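Local coordinates for stage II sporulation protein Q (PDB 3TUF), which forms with SpoIIIAH a channel between forespore and mother cell in sporulating Bacillus subtilis, and takes part in forespore engulfment, at residues Glu39-Pro44 against Ser97-Gly102; Phe57-Ala62 against Ala175-Asn180; Lys82-Ala87 against Val165-Arg170; Thr127-Leu132 against Gln147-Ser152. All blocks are in the same frame, centred on the assembly; numbering follows the deposited sequence.

Contact 1: residues Glu39-Pro44 against Ser97-Gly102; sequences ENVAMP and SASLSG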
loop_
_atom_site.group_PDB
_atom_site.type_symbol
_atom_site.label_atom_id
_atom_site.label_comp_id
_atom_site.label_asym_id
_atom_site.label_seq_id
_atom_site.Cartn_x
_atom_site.Cartn_y
_atom_site.Cartn_z
ATOM N N GLU A 39 -31.839 -30.815 -18.288
ATOM C CA GLU A 39 -32.974 -29.911 -18.268
ATOM C C GLU A 39 -32.614 -28.484 -18.571
ATOM O O GLU A 39 -31.476 -28.120 -18.537
ATOM C CB GLU A 39 -33.769 -30.010 -16.966
ATOM C CG GLU A 39 -33.013 -29.770 -15.696
ATOM C CD GLU A 39 -33.860 -30.027 -14.463
ATOM O OE1 GLU A 39 -33.605 -29.414 -13.428
ATOM O OE2 GLU A 39 -34.779 -30.841 -14.517
ATOM N N ASN A 40 -33.620 -27.691 -18.875
ATOM C CA ASN A 40 -33.434 -26.315 -19.235
ATOM C C ASN A 40 -33.668 -25.411 -18.060
ATOM O O ASN A 40 -34.426 -25.720 -17.190
ATOM C CB ASN A 40 -34.414 -25.929 -20.320
ATOM C CG ASN A 40 -34.147 -26.619 -21.625
ATOM O OD1 ASN A 40 -33.350 -27.532 -21.710
ATOM N ND2 ASN A 40 -34.832 -26.181 -22.654
ATOM N N VAL A 41 -33.026 -24.270 -18.054
ATOM C CA VAL A 41 -33.094 -23.350 -16.931
ATOM C C VAL A 41 -34.426 -22.658 -16.973
ATOM O O VAL A 41 -34.754 -22.055 -17.962
ATOM C CB VAL A 41 -31.932 -22.297 -17.007
ATOM C CG1 VAL A 41 -32.123 -21.123 -15.984
ATOM C CG2 VAL A 41 -30.558 -22.991 -16.850
ATOM N N ALA A 42 -35.206 -22.736 -15.901
ATOM C CA ALA A 42 -36.547 -22.125 -15.955
ATOM C C ALA A 42 -36.667 -20.838 -15.141
ATOM O O ALA A 42 -35.972 -20.679 -14.143
ATOM C CB ALA A 42 -37.624 -23.136 -15.537
ATOM N N MET A 43 -37.530 -19.920 -15.579
ATOM C CA MET A 43 -37.961 -18.796 -14.742
ATOM C C MET A 43 -38.330 -19.348 -13.374
ATOM O O MET A 43 -38.997 -20.357 -13.292
ATOM C CB MET A 43 -39.150 -18.091 -15.385
ATOM C CG MET A 43 -38.685 -17.221 -16.496
ATOM S SD MET A 43 -37.948 -15.689 -15.795
ATOM C CE MET A 43 -39.522 -14.807 -15.511
ATOM N N PRO A 44 -37.889 -18.702 -12.288
ATOM C CA PRO A 44 -38.086 -19.277 -10.942
ATOM C C PRO A 44 -39.483 -18.979 -10.344
ATOM O O PRO A 44 -39.599 -18.640 -9.121
ATOM C CB PRO A 44 -37.020 -18.552 -10.130
ATOM C CG PRO A 44 -37.057 -17.194 -10.687
ATOM C CD PRO A 44 -37.280 -17.365 -12.203
ATOM N N SER A 97 -40.581 -20.800 -7.475
ATOM C CA SER A 97 -40.314 -22.231 -7.610
ATOM C C SER A 97 -38.961 -22.528 -8.168
ATOM O O SER A 97 -38.327 -21.698 -8.804
ATOM C CB SER A 97 -41.350 -22.881 -8.518
ATOM O OG SER A 97 -41.488 -22.126 -9.686
ATOM N N ALA A 98 -38.534 -23.754 -7.970
ATOM C CA ALA A 98 -37.180 -24.104 -8.289
ATOM C C ALA A 98 -37.006 -24.042 -9.805
ATOM O O ALA A 98 -37.798 -24.596 -10.595
ATOM C CB ALA A 98 -36.824 -25.467 -7.730
ATOM N N SER A 99 -35.988 -23.280 -10.185
ATOM C CA SER A 99 -35.589 -23.102 -11.559
ATOM C C SER A 99 -34.992 -24.374 -12.137
ATOM O O SER A 99 -35.070 -24.585 -13.329
ATOM C CB SER A 99 -34.551 -21.995 -11.608
ATOM O OG SER A 99 -33.870 -22.032 -12.842
ATOM N N LEU A 100 -34.361 -25.188 -11.295
ATOM C CA LEU A 100 -33.858 -26.487 -11.700
ATOM C C LEU A 100 -33.972 -27.421 -10.502
ATOM O O LEU A 100 -34.124 -26.967 -9.370
ATOM C CB LEU A 100 -32.386 -26.412 -12.102
ATOM C CG LEU A 100 -31.912 -25.635 -13.349
ATOM C CD1 LEU A 100 -30.462 -25.320 -13.191
ATOM C CD2 LEU A 100 -32.128 -26.368 -14.679
ATOM N N SER A 101 -33.884 -28.726 -10.751
ATOM C CA SER A 101 -33.896 -29.707 -9.687
ATOM C C SER A 101 -32.562 -29.749 -8.880
ATOM O O SER A 101 -31.464 -29.496 -9.394
ATOM C CB SER A 101 -34.270 -31.055 -10.277
ATOM O OG SER A 101 -35.415 -30.912 -11.148
ATOM N N GLY A 102 -32.652 -30.036 -7.590
ATOM C CA GLY A 102 -31.447 -30.090 -6.798
ATOM C C GLY A 102 -31.751 -30.330 -5.367
ATOM O O GLY A 102 -32.821 -30.827 -5.032
#

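Contact 2: residues Phe57-Ala62 against Ala175-Asn180; sequences FYETDA and AMNPLN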
loop_
_atom_site.group_PDB
_atom_site.type_symbol
_atom_site.label_atom_id
_atom_site.label_comp_id
_atom_site.label_asym_id
_atom_site.label_seq_id
_atom_site.Cartn_x
_atom_site.Cartn_y
_atom_site.Cartn_z
ATOM N N PHE A 57 -29.096 -8.074 -13.747
ATOM C CA PHE A 57 -27.801 -8.398 -13.251
ATOM C C PHE A 57 -26.848 -7.300 -13.798
ATOM O O PHE A 57 -26.912 -6.948 -14.936
ATOM C CB PHE A 57 -27.478 -9.779 -13.797
ATOM C CG PHE A 57 -26.083 -10.221 -13.533
ATOM C CD1 PHE A 57 -25.024 -9.709 -14.269
ATOM C CD2 PHE A 57 -25.818 -11.156 -12.545
ATOM C CE1 PHE A 57 -23.665 -10.139 -14.011
ATOM C CE2 PHE A 57 -24.483 -11.593 -12.269
ATOM C CZ PHE A 57 -23.411 -11.096 -12.984
ATOM N N TYR A 58 -25.970 -6.777 -12.950
ATOM C CA TYR A 58 -25.069 -5.705 -13.372
ATOM C C TYR A 58 -24.095 -6.144 -14.470
ATOM O O TYR A 58 -23.375 -7.129 -14.307
ATOM C CB TYR A 58 -24.293 -5.157 -12.172
ATOM C CG TYR A 58 -23.544 -3.876 -12.460
ATOM C CD1 TYR A 58 -22.230 -3.903 -12.907
ATOM C CD2 TYR A 58 -24.150 -2.639 -12.284
ATOM C CE1 TYR A 58 -21.540 -2.735 -13.171
ATOM C CE2 TYR A 58 -23.469 -1.466 -12.545
ATOM C CZ TYR A 58 -22.164 -1.519 -12.988
ATOM O OH TYR A 58 -21.483 -0.354 -13.250
ATOM N N GLU A 59 -24.071 -5.409 -15.581
ATOM C CA GLU A 59 -23.122 -5.694 -16.656
ATOM C C GLU A 59 -22.224 -4.454 -16.864
ATOM O O GLU A 59 -22.729 -3.326 -17.043
ATOM C CB GLU A 59 -23.884 -6.028 -17.948
ATOM C CG GLU A 59 -24.782 -7.201 -17.847
ATOM C CD GLU A 59 -24.119 -8.521 -18.227
ATOM O OE1 GLU A 59 -23.002 -8.882 -17.760
ATOM O OE2 GLU A 59 -24.777 -9.246 -19.006
ATOM N N THR A 60 -20.904 -4.639 -16.813
ATOM C CA THR A 60 -19.986 -3.491 -16.803
ATOM C C THR A 60 -19.948 -2.703 -18.129
ATOM O O THR A 60 -19.545 -1.515 -18.150
ATOM C CB THR A 60 -18.515 -3.905 -16.448
ATOM O OG1 THR A 60 -17.853 -4.231 -17.645
ATOM C CG2 THR A 60 -18.475 -5.166 -15.604
ATOM N N ASP A 61 -20.332 -3.369 -19.222
ATOM C CA ASP A 61 -20.307 -2.771 -20.547
ATOM C C ASP A 61 -21.663 -2.252 -21.019
ATOM O O ASP A 61 -21.839 -1.998 -22.196
ATOM C CB ASP A 61 -19.760 -3.786 -21.548
ATOM C CG ASP A 61 -20.632 -4.987 -21.671
ATOM O OD1 ASP A 61 -21.778 -5.004 -21.152
ATOM O OD2 ASP A 61 -20.169 -5.942 -22.301
ATOM N N ALA A 62 -22.624 -2.115 -20.112
ATOM C CA ALA A 62 -23.958 -1.625 -20.472
ATOM C C ALA A 62 -23.923 -0.121 -20.422
ATOM O O ALA A 62 -22.989 0.460 -19.869
ATOM C CB ALA A 62 -25.052 -2.195 -19.502
ATOM N N ALA A 175 -21.692 -15.618 -9.416
ATOM C CA ALA A 175 -22.947 -15.180 -9.972
ATOM C C ALA A 175 -22.805 -14.818 -11.431
ATOM O O ALA A 175 -21.922 -14.085 -11.786
ATOM C CB ALA A 175 -23.447 -13.948 -9.168
ATOM N N MET A 176 -23.690 -15.333 -12.280
ATOM C CA MET A 176 -23.700 -14.960 -13.695
ATOM C C MET A 176 -25.032 -14.398 -14.035
ATOM O O MET A 176 -25.984 -14.568 -13.277
ATOM C CB MET A 176 -23.487 -16.190 -14.514
ATOM C CG MET A 176 -22.360 -16.959 -13.909
ATOM S SD MET A 176 -22.153 -18.453 -14.802
ATOM C CE MET A 176 -21.410 -17.792 -16.346
ATOM N N ASN A 177 -25.130 -13.748 -15.177
ATOM C CA ASN A 177 -26.401 -13.162 -15.550
ATOM C C ASN A 177 -27.520 -14.208 -15.762
ATOM O O ASN A 177 -27.431 -15.024 -16.689
ATOM C CB ASN A 177 -26.258 -12.281 -16.786
ATOM C CG ASN A 177 -27.525 -11.479 -17.065
ATOM O OD1 ASN A 177 -28.652 -11.887 -16.730
ATOM N ND2 ASN A 177 -27.347 -10.327 -17.692
ATOM N N PRO A 178 -28.587 -14.184 -14.909
ATOM C CA PRO A 178 -29.645 -15.165 -15.191
ATOM C C PRO A 178 -30.179 -15.137 -16.640
ATOM O O PRO A 178 -30.191 -16.193 -17.313
ATOM C CB PRO A 178 -30.706 -14.863 -14.083
ATOM C CG PRO A 178 -29.792 -14.303 -12.896
ATOM C CD PRO A 178 -28.869 -13.420 -13.659
ATOM N N LEU A 179 -30.544 -13.954 -17.128
ATOM C CA LEU A 179 -31.115 -13.798 -18.445
ATOM C C LEU A 179 -30.311 -14.492 -19.522
ATOM O O LEU A 179 -30.832 -14.790 -20.604
ATOM C CB LEU A 179 -31.178 -12.328 -18.779
ATOM C CG LEU A 179 -32.208 -11.581 -17.927
ATOM C CD1 LEU A 179 -32.646 -10.232 -18.613
ATOM C CD2 LEU A 179 -33.400 -12.491 -17.636
ATOM N N ASN A 180 -29.030 -14.735 -19.264
ATOM C CA ASN A 180 -28.227 -15.388 -20.300
ATOM C C ASN A 180 -28.528 -16.810 -20.431
ATOM O O ASN A 180 -28.186 -17.419 -21.444
ATOM C CB ASN A 180 -26.755 -15.300 -20.028
ATOM C CG ASN A 180 -26.213 -14.011 -20.452
ATOM O OD1 ASN A 180 -26.923 -13.203 -21.065
ATOM N ND2 ASN A 180 -24.960 -13.769 -20.126
HETATM O O HOH W 1 -30.035 -9.355 -16.274
#

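Contact 3: residues Lys82-Ala87 against Val165-Arg170; sequences KGIDLA and VHFEIR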
loop_
_atom_site.group_PDB
_atom_site.type_symbol
_atom_site.label_atom_id
_atom_site.label_comp_id
_atom_site.label_asym_id
_atom_site.label_seq_id
_atom_site.Cartn_x
_atom_site.Cartn_y
_atom_site.Cartn_z
ATOM N N LYS A 82 -26.436 -9.029 -8.350
ATOM C CA LYS A 82 -25.798 -10.314 -8.791
ATOM C C LYS A 82 -26.808 -11.333 -9.334
ATOM O O LYS A 82 -26.547 -12.636 -9.485
ATOM C CB LYS A 82 -24.968 -10.899 -7.640
ATOM C CG LYS A 82 -23.652 -10.099 -7.364
ATOM C CD LYS A 82 -22.863 -9.790 -8.704
ATOM C CE LYS A 82 -21.371 -9.503 -8.508
ATOM N NZ LYS A 82 -20.642 -9.811 -9.756
ATOM N N GLY A 83 -27.968 -10.727 -9.656
ATOM C CA GLY A 83 -29.103 -11.475 -10.204
ATOM C C GLY A 83 -30.239 -10.607 -10.736
ATOM O O GLY A 83 -30.093 -9.369 -10.917
ATOM N N ILE A 84 -31.379 -11.250 -11.007
ATOM C CA ILE A 84 -32.546 -10.496 -11.411
ATOM C C ILE A 84 -33.555 -10.456 -10.276
ATOM O O ILE A 84 -33.581 -11.366 -9.411
ATOM C CB ILE A 84 -33.172 -11.092 -12.644
ATOM C CG1 ILE A 84 -33.662 -12.510 -12.319
ATOM C CG2 ILE A 84 -32.143 -11.090 -13.785
ATOM C CD1 ILE A 84 -34.115 -13.376 -13.491
ATOM N N ASP A 85 -34.352 -9.380 -10.280
ATOM C CA ASP A 85 -35.495 -9.234 -9.405
ATOM C C ASP A 85 -36.758 -9.308 -10.231
ATOM O O ASP A 85 -36.919 -8.573 -11.207
ATOM C CB ASP A 85 -35.466 -7.892 -8.697
ATOM C CG ASP A 85 -34.333 -7.811 -7.620
ATOM O OD1 ASP A 85 -33.674 -8.877 -7.313
ATOM O OD2 ASP A 85 -34.124 -6.679 -7.087
ATOM N N LEU A 86 -37.666 -10.177 -9.821
ATOM C CA LEU A 86 -38.948 -10.363 -10.511
ATOM C C LEU A 86 -40.040 -9.821 -9.621
ATOM O O LEU A 86 -40.019 -10.105 -8.402
ATOM C CB LEU A 86 -39.189 -11.859 -10.728
ATOM C CG LEU A 86 -38.247 -12.362 -11.798
ATOM C CD1 LEU A 86 -38.077 -13.902 -11.737
ATOM C CD2 LEU A 86 -38.719 -11.856 -13.231
ATOM N N ALA A 87 -40.966 -9.042 -10.182
ATOM C CA ALA A 87 -42.178 -8.611 -9.397
ATOM C C ALA A 87 -43.404 -8.657 -10.317
ATOM O O ALA A 87 -43.232 -8.597 -11.548
ATOM C CB ALA A 87 -42.023 -7.237 -8.749
ATOM N N VAL A 165 -38.951 -11.444 -5.916
ATOM C CA VAL A 165 -37.909 -12.416 -5.538
ATOM C C VAL A 165 -36.584 -12.007 -6.200
ATOM O O VAL A 165 -36.584 -11.609 -7.366
ATOM C CB VAL A 165 -38.299 -13.872 -5.934
ATOM C CG1 VAL A 165 -38.610 -13.986 -7.467
ATOM C CG2 VAL A 165 -37.216 -14.837 -5.606
ATOM N N HIS A 166 -35.472 -12.048 -5.460
ATOM C CA HIS A 166 -34.174 -11.937 -6.070
ATOM C C HIS A 166 -33.674 -13.331 -6.462
ATOM O O HIS A 166 -33.672 -14.241 -5.645
ATOM C CB HIS A 166 -33.198 -11.334 -5.085
ATOM C CG HIS A 166 -31.809 -11.123 -5.642
ATOM N ND1 HIS A 166 -31.518 -10.136 -6.557
ATOM C CD2 HIS A 166 -30.640 -11.763 -5.403
ATOM C CE1 HIS A 166 -30.225 -10.166 -6.853
ATOM N NE2 HIS A 166 -29.672 -11.156 -6.178
ATOM N N PHE A 167 -33.240 -13.501 -7.706
ATOM C CA PHE A 167 -32.848 -14.802 -8.164
ATOM C C PHE A 167 -31.430 -14.803 -8.778
ATOM O O PHE A 167 -31.051 -13.915 -9.577
ATOM C CB PHE A 167 -33.837 -15.221 -9.201
ATOM C CG PHE A 167 -33.438 -16.442 -9.945
ATOM C CD1 PHE A 167 -33.379 -17.652 -9.297
ATOM C CD2 PHE A 167 -33.114 -16.368 -11.278
ATOM C CE1 PHE A 167 -33.006 -18.818 -9.943
ATOM C CE2 PHE A 167 -32.729 -17.544 -11.975
ATOM C CZ PHE A 167 -32.670 -18.782 -11.300
ATOM N N GLU A 168 -30.647 -15.816 -8.452
ATOM C CA GLU A 168 -29.278 -15.865 -8.897
ATOM C C GLU A 168 -28.920 -17.271 -9.344
ATOM O O GLU A 168 -29.489 -18.253 -8.818
ATOM C CB GLU A 168 -28.368 -15.426 -7.742
ATOM C CG GLU A 168 -28.533 -13.958 -7.322
ATOM C CD GLU A 168 -27.575 -13.609 -6.195
ATOM O OE1 GLU A 168 -26.768 -14.528 -5.838
ATOM O OE2 GLU A 168 -27.612 -12.439 -5.658
ATOM N N ILE A 169 -28.007 -17.368 -10.326
ATOM C CA ILE A 169 -27.438 -18.662 -10.751
ATOM C C ILE A 169 -26.014 -18.385 -10.528
ATOM O O ILE A 169 -25.550 -17.287 -10.928
ATOM C CB ILE A 169 -27.505 -18.976 -12.289
ATOM C CG1 ILE A 169 -28.804 -18.537 -12.901
ATOM C CG2 ILE A 169 -27.291 -20.442 -12.609
ATOM C CD1 ILE A 169 -28.776 -17.043 -13.068
ATOM N N ARG A 170 -25.336 -19.354 -9.902
ATOM C CA ARG A 170 -23.918 -19.282 -9.576
ATOM C C ARG A 170 -23.255 -20.564 -10.041
ATOM O O ARG A 170 -23.860 -21.659 -9.949
ATOM C CB ARG A 170 -23.692 -19.132 -8.060
ATOM C CG ARG A 170 -24.537 -18.050 -7.409
ATOM C CD ARG A 170 -24.109 -17.697 -6.049
ATOM N NE ARG A 170 -23.630 -16.337 -6.146
ATOM C CZ ARG A 170 -24.030 -15.346 -5.365
ATOM N NH1 ARG A 170 -24.895 -15.622 -4.364
ATOM N NH2 ARG A 170 -23.541 -14.104 -5.577
#

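Contact 4: residues Thr127-Leu132 against Gln147-Ser152; sequences TVYQSL and QVIGKS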
loop_
_atom_site.group_PDB
_atom_site.type_symbol
_atom_site.label_atom_id
_atom_site.label_comp_id
_atom_site.label_asym_id
_atom_site.label_seq_id
_atom_site.Cartn_x
_atom_site.Cartn_y
_atom_site.Cartn_z
ATOM N N THR A 127 -28.576 -22.284 -7.402
ATOM C CA THR A 127 -29.438 -21.116 -7.546
ATOM C C THR A 127 -29.856 -20.538 -6.232
ATOM O O THR A 127 -29.960 -21.264 -5.234
ATOM C CB THR A 127 -30.740 -21.440 -8.310
ATOM O OG1 THR A 127 -31.178 -22.782 -8.010
ATOM C CG2 THR A 127 -30.529 -21.280 -9.748
ATOM N N VAL A 128 -30.158 -19.250 -6.239
ATOM C CA VAL A 128 -30.419 -18.515 -4.984
ATOM C C VAL A 128 -31.711 -17.728 -5.126
ATOM O O VAL A 128 -31.978 -17.012 -6.123
ATOM C CB VAL A 128 -29.203 -17.585 -4.562
ATOM C CG1 VAL A 128 -29.452 -16.767 -3.241
ATOM C CG2 VAL A 128 -27.908 -18.408 -4.455
ATOM N N TYR A 129 -32.544 -17.893 -4.116
ATOM C CA TYR A 129 -33.823 -17.226 -4.100
ATOM C C TYR A 129 -33.856 -16.559 -2.783
ATOM O O TYR A 129 -33.565 -17.207 -1.745
ATOM C CB TYR A 129 -34.913 -18.272 -4.151
ATOM C CG TYR A 129 -34.659 -19.330 -5.208
ATOM C CD1 TYR A 129 -33.733 -20.365 -4.975
ATOM C CD2 TYR A 129 -35.327 -19.291 -6.438
ATOM C CE1 TYR A 129 -33.468 -21.366 -5.925
ATOM C CE2 TYR A 129 -35.068 -20.291 -7.438
ATOM C CZ TYR A 129 -34.125 -21.319 -7.144
ATOM O OH TYR A 129 -33.869 -22.277 -8.090
ATOM N N GLN A 130 -34.236 -15.290 -2.787
ATOM C CA GLN A 130 -33.986 -14.464 -1.631
ATOM C C GLN A 130 -34.989 -13.350 -1.696
ATOM O O GLN A 130 -35.557 -13.146 -2.733
ATOM C CB GLN A 130 -32.525 -13.992 -1.721
ATOM C CG GLN A 130 -32.338 -12.506 -1.662
ATOM C CD GLN A 130 -30.897 -12.073 -1.634
ATOM O OE1 GLN A 130 -29.956 -12.914 -1.467
ATOM N NE2 GLN A 130 -30.696 -10.735 -1.806
ATOM N N SER A 131 -35.239 -12.634 -0.598
ATOM C CA SER A 131 -36.447 -11.744 -0.437
ATOM C C SER A 131 -37.839 -12.422 -0.221
ATOM O O SER A 131 -38.901 -11.731 -0.173
ATOM C CB SER A 131 -36.553 -10.662 -1.500
ATOM O OG SER A 131 -37.183 -9.519 -0.899
ATOM N N LEU A 132 -37.814 -13.762 -0.072
ATOM C CA LEU A 132 -38.985 -14.572 0.257
ATOM C C LEU A 132 -39.623 -14.140 1.618
ATOM O O LEU A 132 -38.889 -13.791 2.601
ATOM C CB LEU A 132 -38.573 -16.044 0.315
ATOM C CG LEU A 132 -37.834 -16.550 -0.928
ATOM C CD1 LEU A 132 -37.796 -18.081 -1.019
ATOM C CD2 LEU A 132 -38.494 -16.025 -2.152
ATOM N N GLN A 147 -41.081 -26.869 -8.693
ATOM C CA GLN A 147 -41.625 -27.111 -7.401
ATOM C C GLN A 147 -41.540 -25.846 -6.588
ATOM O O GLN A 147 -40.445 -25.266 -6.428
ATOM C CB GLN A 147 -40.863 -28.207 -6.740
ATOM C CG GLN A 147 -41.571 -28.631 -5.475
ATOM C CD GLN A 147 -40.789 -29.649 -4.683
ATOM O OE1 GLN A 147 -40.827 -29.585 -3.462
ATOM N NE2 GLN A 147 -40.095 -30.586 -5.336
ATOM N N VAL A 148 -42.693 -25.401 -6.098
ATOM C CA VAL A 148 -42.746 -24.152 -5.349
ATOM C C VAL A 148 -41.873 -24.296 -4.136
ATOM O O VAL A 148 -41.889 -25.348 -3.465
ATOM C CB VAL A 148 -44.161 -23.813 -4.890
ATOM C CG1 VAL A 148 -44.145 -22.861 -3.697
ATOM C CG2 VAL A 148 -44.964 -23.213 -6.087
ATOM N N ILE A 149 -41.097 -23.247 -3.859
ATOM C CA ILE A 149 -40.231 -23.285 -2.718
ATOM C C ILE A 149 -40.397 -22.092 -1.813
ATOM O O ILE A 149 -39.776 -22.046 -0.755
ATOM C CB ILE A 149 -38.754 -23.422 -3.115
ATOM C CG1 ILE A 149 -38.304 -22.180 -3.861
ATOM C CG2 ILE A 149 -38.505 -24.778 -3.896
ATOM C CD1 ILE A 149 -36.921 -22.336 -4.447
ATOM N N GLY A 150 -41.219 -21.131 -2.200
ATOM C CA GLY A 150 -41.476 -20.030 -1.262
ATOM C C GLY A 150 -42.420 -19.010 -1.816
ATOM O O GLY A 150 -43.068 -19.296 -2.828
ATOM N N LYS A 151 -42.526 -17.842 -1.162
ATOM C CA LYS A 151 -43.387 -16.740 -1.663
ATOM C C LYS A 151 -42.575 -15.452 -1.787
ATOM O O LYS A 151 -41.713 -15.191 -0.954
ATOM C CB LYS A 151 -44.610 -16.463 -0.763
ATOM C CG LYS A 151 -45.835 -15.985 -1.581
ATOM C CD LYS A 151 -47.158 -15.879 -0.807
ATOM C CE LYS A 151 -47.948 -17.209 -0.523
ATOM N NZ LYS A 151 -48.040 -18.067 -1.733
ATOM N N SER A 152 -42.866 -14.651 -2.815
ATOM C CA SER A 152 -42.238 -13.367 -2.903
ATOM C C SER A 152 -42.463 -12.560 -1.609
ATOM O O SER A 152 -43.425 -12.784 -0.858
ATOM C CB SER A 152 -42.828 -12.594 -4.059
ATOM O OG SER A 152 -44.000 -11.894 -3.649
#

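Contact 1: residues Glu39-Pro44 against Ser97-Gly102
Ser99 and Ala42 grip each other through two hydrogen bonds where the N-terminal loop Glu39-Pro44 lies against the connection between strands 95-97 and 102-110 of the M23 (LytM-type) peptidase fold. Ser99 OG gives its proton to Ala42 O at 2.8 Å, in the carbonyl plane and on a lone pair. The hydroxyl comes into position because OG stands trans to the backbone N of Ser99 (chi1 164°). In return Ala42 N donates to Ser99 O at 3.2 Å, tilted 21° from the plane of the Ser99 carbonyl. This is the tight half of the contact: Ser97, Ser99 and Pro44 are buried, Ser99 N is held by the hydroxyl of Tyr129, and Pro44 packs on Leu86, Phe167 and Tyr129. Leu100, also buried, touches the loop with one branch, CD2, which lies 3.5 Å from Asn40 O and 3.9 Å from Val41 CA.

The solvent side is made by Asn40, which is exposed, and by Glu39 and Ser101, which are partly so. The Asn40 side chain leaves the interface, although its backbone O and that of Ser99 both accept from NE2 of Gln145. Glu39 runs extended beyond CG toward Leu100 and Ser101. There Ser101 N donates almost straight (174°) to Glu39 OE1 at 2.8 Å, met nearly end-on to the C-O bond, while Ser101 OG has its stronger partner in Gln145 N. At the buried end the last bond is Ser97 N to Pro44 O, 2.9 Å, with the donor well above the plane of the proline carbonyl.

Contact 2: residues Phe57-Ala62 against Ala175-Asn180
Phe57 lies with one ring face on the backbone of Met176 and Asn177, and its contacts change atom by atom along the side chain. At the root, CB is 3.7 Å from Asn177 CG and also touches CD of Pro178. Because CG is trans to the backbone N (chi1 172°), the ring swings over the facing chain, and CG comes 3.6 Å from Asn177 CA. On one flank CD1 rests on Asn177 CB, whose position over the ring makes a CH-pi contact 4.2 Å from the centroid, and CE1 has a long approach to Asn177 N. The segment beneath is the exit of strand 174-176, which forms an antiparallel hairpin with strand 165-171 in the M23 domain; Asn177 N sits over the ring centre. On the other flank CD2 meets Met176 O, and Phe57 CE2 reaches Met176 C at 3.4 Å and touches Ala175 CB. At the tip, Phe57 CZ meets Ala175 O, 3.5 Å away and near the ring plane.

The Asn177 amide is offset toward Phe57 CB above the same face, its plane turned 20° from that of the ring. Its ND2 donates to Glu59 OE2 at 3.1 Å, approaching from above the carboxylate plane, while a water accepts from Phe57 N and donates to Asn177 OD1. Next to Phe57, Tyr58 packs on Thr173 of the SpoIIIAH chain.

Contact 3: residues Lys82-Ala87 against Val165-Arg170
Asp85 OD1 receives the proton of His166 ND1 at 2.6 Å, in the imidazole plane and nearly end-on to the carboxylate C-O bond. Both residues lie on adjacent antiparallel strands, 84-88 and 165-171, of the M23 domain, at positions consistent with metal ligands in active relatives; here they bond directly to each other. Carboxylate and ring planes stand 74° apart, and Asp85 OD2 has a second partner in the hydroxyl of Ser161. His166 reaches the aspartate with its ring trans to the backbone N (chi1 -178°), while a bond from its NE2 to Glu168 OE2 is modelled too short to be relied on. An alanine in place of His166 removes the ND1 donor, and the Asp85 carboxylate, left with Ser161, would probably be freer to turn.

The backbone bonds set the register: Ile84 with Phe167 and Leu86 with Val165 are hydrogen-bonded pairs, and Phe167 N meets Ile84 O at 2.8 Å. Gly83 CA passes 3.2 Å from Phe167 O, where a CB would clash. Lys82 lays CB against Glu168 OE2, then carries NZ to Lys184 O of the SpoIIIAH chain. On the face opposite the histidine, Ile84 CD1 touches the edge of the Phe167 ring, 3.9 Å from CD2.

Contact 4: residues Thr127-Leu132 against Gln147-Ser152
Two beta bulges lie where the sheets of the M23 domain pack at this contact: Ser131 and Leu132 form a G1 bulge opposite Tyr115, and Ile149 and Gly150 a classic bulge opposite Val96. Strand 125-132 belongs to the large antiparallel sheet, and strand 148-151 is the middle of the three-stranded one.

Ile149 meets Tyr129 at about a right angle and sets one methyl on the ring. CD1 of Ile149 lies 3.7 Å from the Tyr129 centroid and just 6° off the ring normal, so it sits over the middle of the face and meets the ring carbons almost evenly. The reach comes from a CG1 lodged between backbone N and carbonyl carbon (chi1 65°) and an extended end. Tyr129 also meets the ring of Phe167, and its OH accepts from Ser99 N. A serine here takes away the ring, which would probably leave a gap under Ile149 CD1 and Ser99 N without its acceptor.

At the corner, Leu132 CA approaches Lys151 O at 3.0 Å in a CA-H...O contact, and Leu132 CD2 lies 3.5 Å from Lys151 O as well. Leu132 CD1 reaches Gly150 CA at 4.2 Å, while Lys151 NZ forms a salt bridge with Asp95. With no conventional hydrogen bond between the two segments, their contact depends on apolar fit and on the carbonyl that Leu132 covers.

Contact 3 lies at the middle of the chain, 3 Å from its centre, and touches each of the others. Strand 165-171 joins it to contact 4 through neighbouring strand 125-132 (centres 10 Å apart) and to contact 2 through strand 174-176 (11 Å). Contact 1 packs on contact 3 (centres 13 Å apart) and meets contact 4 where Ala98 bonds Gln147. Contacts 2 and 4 are the farthest apart, about 20 Å between centres, on opposite sides of the chain's centre. Along the sequence contact 3 lies between the two segments of contact 2, and contact 4 between those of contact 3; contact 1 closes before contact 4 opens and alternates with contacts 2 and 3. SpoIIIAH reaches contacts 2 and 3 but not 1 or 4.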